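Local coordinates for protein lysyl oxidase (Pichia pastoris, PDB 1W7C) that probably oxidises primary amines, including peptidyl lysine side chains, to aldehydes with a copper ion and a protein-derived topaquinone cofactor, at residues I163-P177 and T187-N199. Sequence-based numbering, arbitrary orientation.
Sequences IGVPYEDMGCHSAAP and TVDYGTCNINTEN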
# COMPACT_ATOMS: atom_id res chain seq x y z
N ILE A 163 -1.06 -44.80 0.71
CA ILE A 163 -1.25 -43.59 1.52
C ILE A 163 -0.93 -43.80 3.00
O ILE A 163 -0.46 -42.88 3.64
CB ILE A 163 -2.69 -43.04 1.30
CG1 ILE A 163 -2.85 -42.65 -0.17
CG2 ILE A 163 -2.98 -41.83 2.21
CD1 ILE A 163 -4.28 -42.40 -0.61
N GLY A 164 -1.22 -44.98 3.52
CA GLY A 164 -0.88 -45.33 4.89
C GLY A 164 -2.03 -45.27 5.87
O GLY A 164 -1.85 -45.59 7.04
N VAL A 165 -3.21 -44.87 5.42
CA VAL A 165 -4.41 -44.89 6.25
C VAL A 165 -5.54 -45.52 5.44
O VAL A 165 -5.49 -45.50 4.21
CB VAL A 165 -4.82 -43.45 6.73
CG1 VAL A 165 -3.66 -42.76 7.48
CG2 VAL A 165 -5.29 -42.60 5.55
N PRO A 166 -6.54 -46.10 6.09
CA PRO A 166 -7.66 -46.69 5.35
C PRO A 166 -8.56 -45.61 4.73
O PRO A 166 -8.49 -44.43 5.07
CB PRO A 166 -8.41 -47.49 6.41
CG PRO A 166 -8.10 -46.81 7.68
CD PRO A 166 -6.69 -46.29 7.54
N TYR A 167 -9.41 -46.05 3.81
CA TYR A 167 -10.35 -45.18 3.12
C TYR A 167 -11.16 -44.27 4.05
O TYR A 167 -11.38 -43.11 3.71
CB TYR A 167 -11.29 -46.05 2.29
CG TYR A 167 -12.33 -45.31 1.47
CD1 TYR A 167 -11.97 -44.59 0.33
CD2 TYR A 167 -13.68 -45.38 1.80
CE1 TYR A 167 -12.92 -43.96 -0.45
CE2 TYR A 167 -14.64 -44.75 1.02
CZ TYR A 167 -14.25 -44.03 -0.09
OH TYR A 167 -15.20 -43.43 -0.88
N GLU A 168 -11.54 -44.78 5.23
CA GLU A 168 -12.36 -44.02 6.17
C GLU A 168 -11.64 -42.76 6.68
O GLU A 168 -12.28 -41.83 7.17
CB GLU A 168 -12.73 -44.88 7.39
CG GLU A 168 -13.82 -45.91 7.17
CD GLU A 168 -13.44 -46.95 6.13
OE1 GLU A 168 -14.26 -47.14 5.20
OE2 GLU A 168 -12.34 -47.55 6.24
N ASP A 169 -10.31 -42.77 6.60
CA ASP A 169 -9.48 -41.71 7.17
C ASP A 169 -9.03 -40.69 6.13
O ASP A 169 -8.21 -39.83 6.43
CB ASP A 169 -8.24 -42.32 7.85
CG ASP A 169 -8.58 -43.13 9.06
OD1 ASP A 169 -9.75 -43.12 9.47
OD2 ASP A 169 -7.72 -43.79 9.66
N MET A 170 -9.54 -40.78 4.90
CA MET A 170 -9.24 -39.83 3.85
C MET A 170 -10.54 -39.36 3.18
O MET A 170 -11.62 -39.93 3.39
CB MET A 170 -8.26 -40.45 2.83
CG MET A 170 -8.89 -41.49 1.90
SD MET A 170 -7.72 -42.34 0.86
CE MET A 170 -6.75 -43.27 2.09
N GLY A 171 -10.40 -38.32 2.38
CA GLY A 171 -11.51 -37.80 1.61
C GLY A 171 -11.07 -37.54 0.19
O GLY A 171 -10.09 -36.82 -0.07
N CYS A 172 -11.81 -38.11 -0.75
CA CYS A 172 -11.47 -37.99 -2.16
C CYS A 172 -12.50 -37.10 -2.82
O CYS A 172 -13.69 -37.11 -2.45
CB CYS A 172 -11.39 -39.40 -2.79
SG CYS A 172 -10.22 -40.49 -1.89
N HIS A 173 -12.04 -36.30 -3.77
CA HIS A 173 -12.82 -35.18 -4.32
C HIS A 173 -12.24 -34.74 -5.68
O HIS A 173 -11.18 -35.19 -6.09
CB HIS A 173 -12.81 -34.01 -3.33
CG HIS A 173 -11.45 -33.56 -2.95
ND1 HIS A 173 -10.89 -32.40 -3.42
CD2 HIS A 173 -10.51 -34.13 -2.15
CE1 HIS A 173 -9.66 -32.28 -2.95
NE2 HIS A 173 -9.40 -33.31 -2.18
N SER A 174 -13.01 -33.91 -6.37
CA SER A 174 -12.83 -33.62 -7.78
C SER A 174 -12.30 -32.19 -7.99
O SER A 174 -12.69 -31.25 -7.30
CB SER A 174 -14.18 -33.78 -8.50
OG SER A 174 -14.64 -35.11 -8.43
N ALA A 175 -11.47 -32.03 -9.02
CA ALA A 175 -10.89 -30.73 -9.41
C ALA A 175 -11.93 -29.88 -10.12
O ALA A 175 -12.83 -30.40 -10.79
CB ALA A 175 -9.70 -30.94 -10.30
N ALA A 176 -11.82 -28.57 -9.92
CA ALA A 176 -12.71 -27.61 -10.56
C ALA A 176 -11.88 -26.65 -11.39
O ALA A 176 -10.88 -26.10 -10.89
CB ALA A 176 -13.50 -26.84 -9.52
N PRO A 177 -12.30 -26.36 -12.62
CA PRO A 177 -13.56 -26.83 -13.21
C PRO A 177 -13.47 -28.24 -13.79
O PRO A 177 -12.41 -28.84 -13.93
CB PRO A 177 -13.77 -25.83 -14.35
CG PRO A 177 -12.36 -25.53 -14.81
CD PRO A 177 -11.60 -25.41 -13.51
N THR A 187 -17.23 -35.15 -21.13
CA THR A 187 -16.93 -34.38 -19.94
C THR A 187 -16.15 -35.26 -19.01
O THR A 187 -16.63 -36.31 -18.58
CB THR A 187 -18.22 -33.91 -19.28
OG1 THR A 187 -18.98 -33.16 -20.25
CG2 THR A 187 -17.96 -33.00 -18.04
N VAL A 188 -14.93 -34.82 -18.69
CA VAL A 188 -14.07 -35.52 -17.76
C VAL A 188 -13.69 -34.63 -16.59
O VAL A 188 -13.96 -33.43 -16.58
CB VAL A 188 -12.82 -36.10 -18.46
CG1 VAL A 188 -13.22 -36.96 -19.63
CG2 VAL A 188 -11.89 -34.96 -18.92
N ASP A 189 -13.08 -35.23 -15.59
CA ASP A 189 -12.68 -34.49 -14.40
C ASP A 189 -11.58 -35.28 -13.69
O ASP A 189 -11.57 -36.51 -13.73
CB ASP A 189 -13.94 -34.30 -13.50
CG ASP A 189 -13.81 -33.21 -12.48
OD1 ASP A 189 -12.81 -32.43 -12.48
OD2 ASP A 189 -14.74 -33.01 -11.64
N TYR A 190 -10.66 -34.56 -13.09
CA TYR A 190 -9.60 -35.15 -12.30
C TYR A 190 -9.97 -35.02 -10.82
O TYR A 190 -10.89 -34.31 -10.45
CB TYR A 190 -8.27 -34.46 -12.58
CG TYR A 190 -7.70 -34.79 -13.95
CD1 TYR A 190 -8.07 -34.07 -15.08
CD2 TYR A 190 -6.78 -35.83 -14.13
CE1 TYR A 190 -7.54 -34.36 -16.32
CE2 TYR A 190 -6.23 -36.11 -15.39
CZ TYR A 190 -6.61 -35.37 -16.47
OH TYR A 190 -6.05 -35.67 -17.69
N GLY A 191 -9.24 -35.73 -9.99
CA GLY A 191 -9.46 -35.70 -8.56
C GLY A 191 -8.28 -36.20 -7.76
O GLY A 191 -7.29 -36.70 -8.33
N THR A 192 -8.36 -36.00 -6.45
CA THR A 192 -7.33 -36.49 -5.55
C THR A 192 -7.92 -36.85 -4.22
O THR A 192 -9.13 -36.72 -4.01
CB THR A 192 -6.20 -35.43 -5.40
OG1 THR A 192 -5.05 -36.03 -4.79
CG2 THR A 192 -6.62 -34.26 -4.48
N CYS A 193 -7.06 -37.31 -3.31
CA CYS A 193 -7.46 -37.62 -1.95
C CYS A 193 -6.58 -36.86 -0.95
O CYS A 193 -5.39 -36.65 -1.18
CB CYS A 193 -7.33 -39.13 -1.67
SG CYS A 193 -8.31 -40.19 -2.74
N ASN A 194 -7.19 -36.47 0.17
CA ASN A 194 -6.50 -35.77 1.23
C ASN A 194 -6.81 -36.46 2.55
O ASN A 194 -7.90 -37.02 2.73
CB ASN A 194 -6.96 -34.31 1.32
CG ASN A 194 -6.65 -33.51 0.07
OD1 ASN A 194 -7.14 -33.83 -1.01
ND2 ASN A 194 -5.89 -32.43 0.23
N ILE A 195 -5.86 -36.42 3.48
CA ILE A 195 -6.08 -37.04 4.80
C ILE A 195 -7.15 -36.23 5.56
O ILE A 195 -7.12 -35.00 5.54
CB ILE A 195 -4.76 -37.08 5.61
CG1 ILE A 195 -3.63 -37.80 4.83
CG2 ILE A 195 -4.99 -37.69 6.98
CD1 ILE A 195 -3.84 -39.25 4.61
N ASN A 196 -8.07 -36.91 6.23
CA ASN A 196 -9.07 -36.22 7.05
C ASN A 196 -8.41 -35.63 8.29
O ASN A 196 -7.55 -36.27 8.90
CB ASN A 196 -10.17 -37.17 7.57
CG ASN A 196 -11.00 -37.78 6.47
OD1 ASN A 196 -11.07 -37.29 5.35
ND2 ASN A 196 -11.67 -38.87 6.81
N THR A 197 -8.82 -34.43 8.64
CA THR A 197 -8.36 -33.77 9.86
C THR A 197 -9.54 -33.30 10.66
O THR A 197 -10.66 -33.21 10.15
CB THR A 197 -7.48 -32.55 9.57
OG1 THR A 197 -8.29 -31.48 9.08
CG2 THR A 197 -6.44 -32.85 8.50
N GLU A 198 -9.29 -32.96 11.92
CA GLU A 198 -10.32 -32.43 12.79
C GLU A 198 -10.44 -30.90 12.73
O GLU A 198 -11.37 -30.33 13.31
CB GLU A 198 -10.08 -32.86 14.23
CG GLU A 198 -9.07 -32.03 15.02
CD GLU A 198 -8.95 -32.44 16.48
OE1 GLU A 198 -7.83 -32.34 17.04
OE2 GLU A 198 -9.97 -32.84 17.09
N ASN A 199 -9.55 -30.25 11.98
CA ASN A 199 -9.42 -28.78 12.05
C ASN A 199 -9.43 -28.10 10.68
O ASN A 199 -8.87 -27.03 10.50
CB ASN A 199 -8.15 -28.39 12.83
CG ASN A 199 -6.87 -28.91 12.20
OD1 ASN A 199 -6.85 -30.00 11.62
ND2 ASN A 199 -5.81 -28.13 12.26
O HOH W 1 -7.49 -39.04 8.95
O HOH W 2 -13.94 -38.67 4.55
O HOH W 3 -10.57 -31.37 -14.02
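Ile163 and Val165 reach Ile195 at the open end of an antiparallel beta hairpin, strands 170-180 and 187-195, which forms one edge of a five-stranded antiparallel sheet. Their branched side chains suit this buried corner: CG2 of Ile163 lies 3.6 Å from CD1 of Ile195, and Val165 brings its own CG2 to the same methyl. Between them Gly164, just past helix 153-163, has positive phi, where a CB would jam against the preceding carbonyl oxygen. After the 3-10 turn 167-169, Asp169 O accepts the backbone N of Asn196 at 2.9 Å, and a water links that oxygen to Asn196 O.

Met170 starts the strand, its SD resting near CB of Cys193 while Leu159 of the helix packs against it. Gly171 exchanges paired backbone bonds with Asn194. At the next, non-hydrogen-bonded pair, Cys172 and Cys193 stand with CA atoms 4.0 Å apart, and a disulfide joins them across the strands (SG to SG 2.1 Å, chi3 102°); both SG atoms are anti to their carbonyl carbons and meet on the face that also carries Ser174 and packs against helix 136-150.

His173 pairs with Thr192 through two backbone bonds and stands on the other face, beside the Thr192 methyl. One diagonal side-chain bond also ties the strands: His173 NE2 donates to Asn194 OD1 at 2.6 Å and almost straight (175°), the oxygen lying in the imidazole plane but the nitrogen above the amide plane. Thr192 OG1 serves the next strand, bonding to Phe209 O. Gly191 suits its place because a CB there would clash with His173 O. Beyond it, Asp189 OD1 comes within 2.6 Å of Ala175 O; two oxygens this close suggest that the acid carries a proton, even though its OD2 also faces Lys142 in a salt bridge, which would favour the charged form. Ala175 N donates to Tyr190 O at 2.8 Å, nearly straight at 176°.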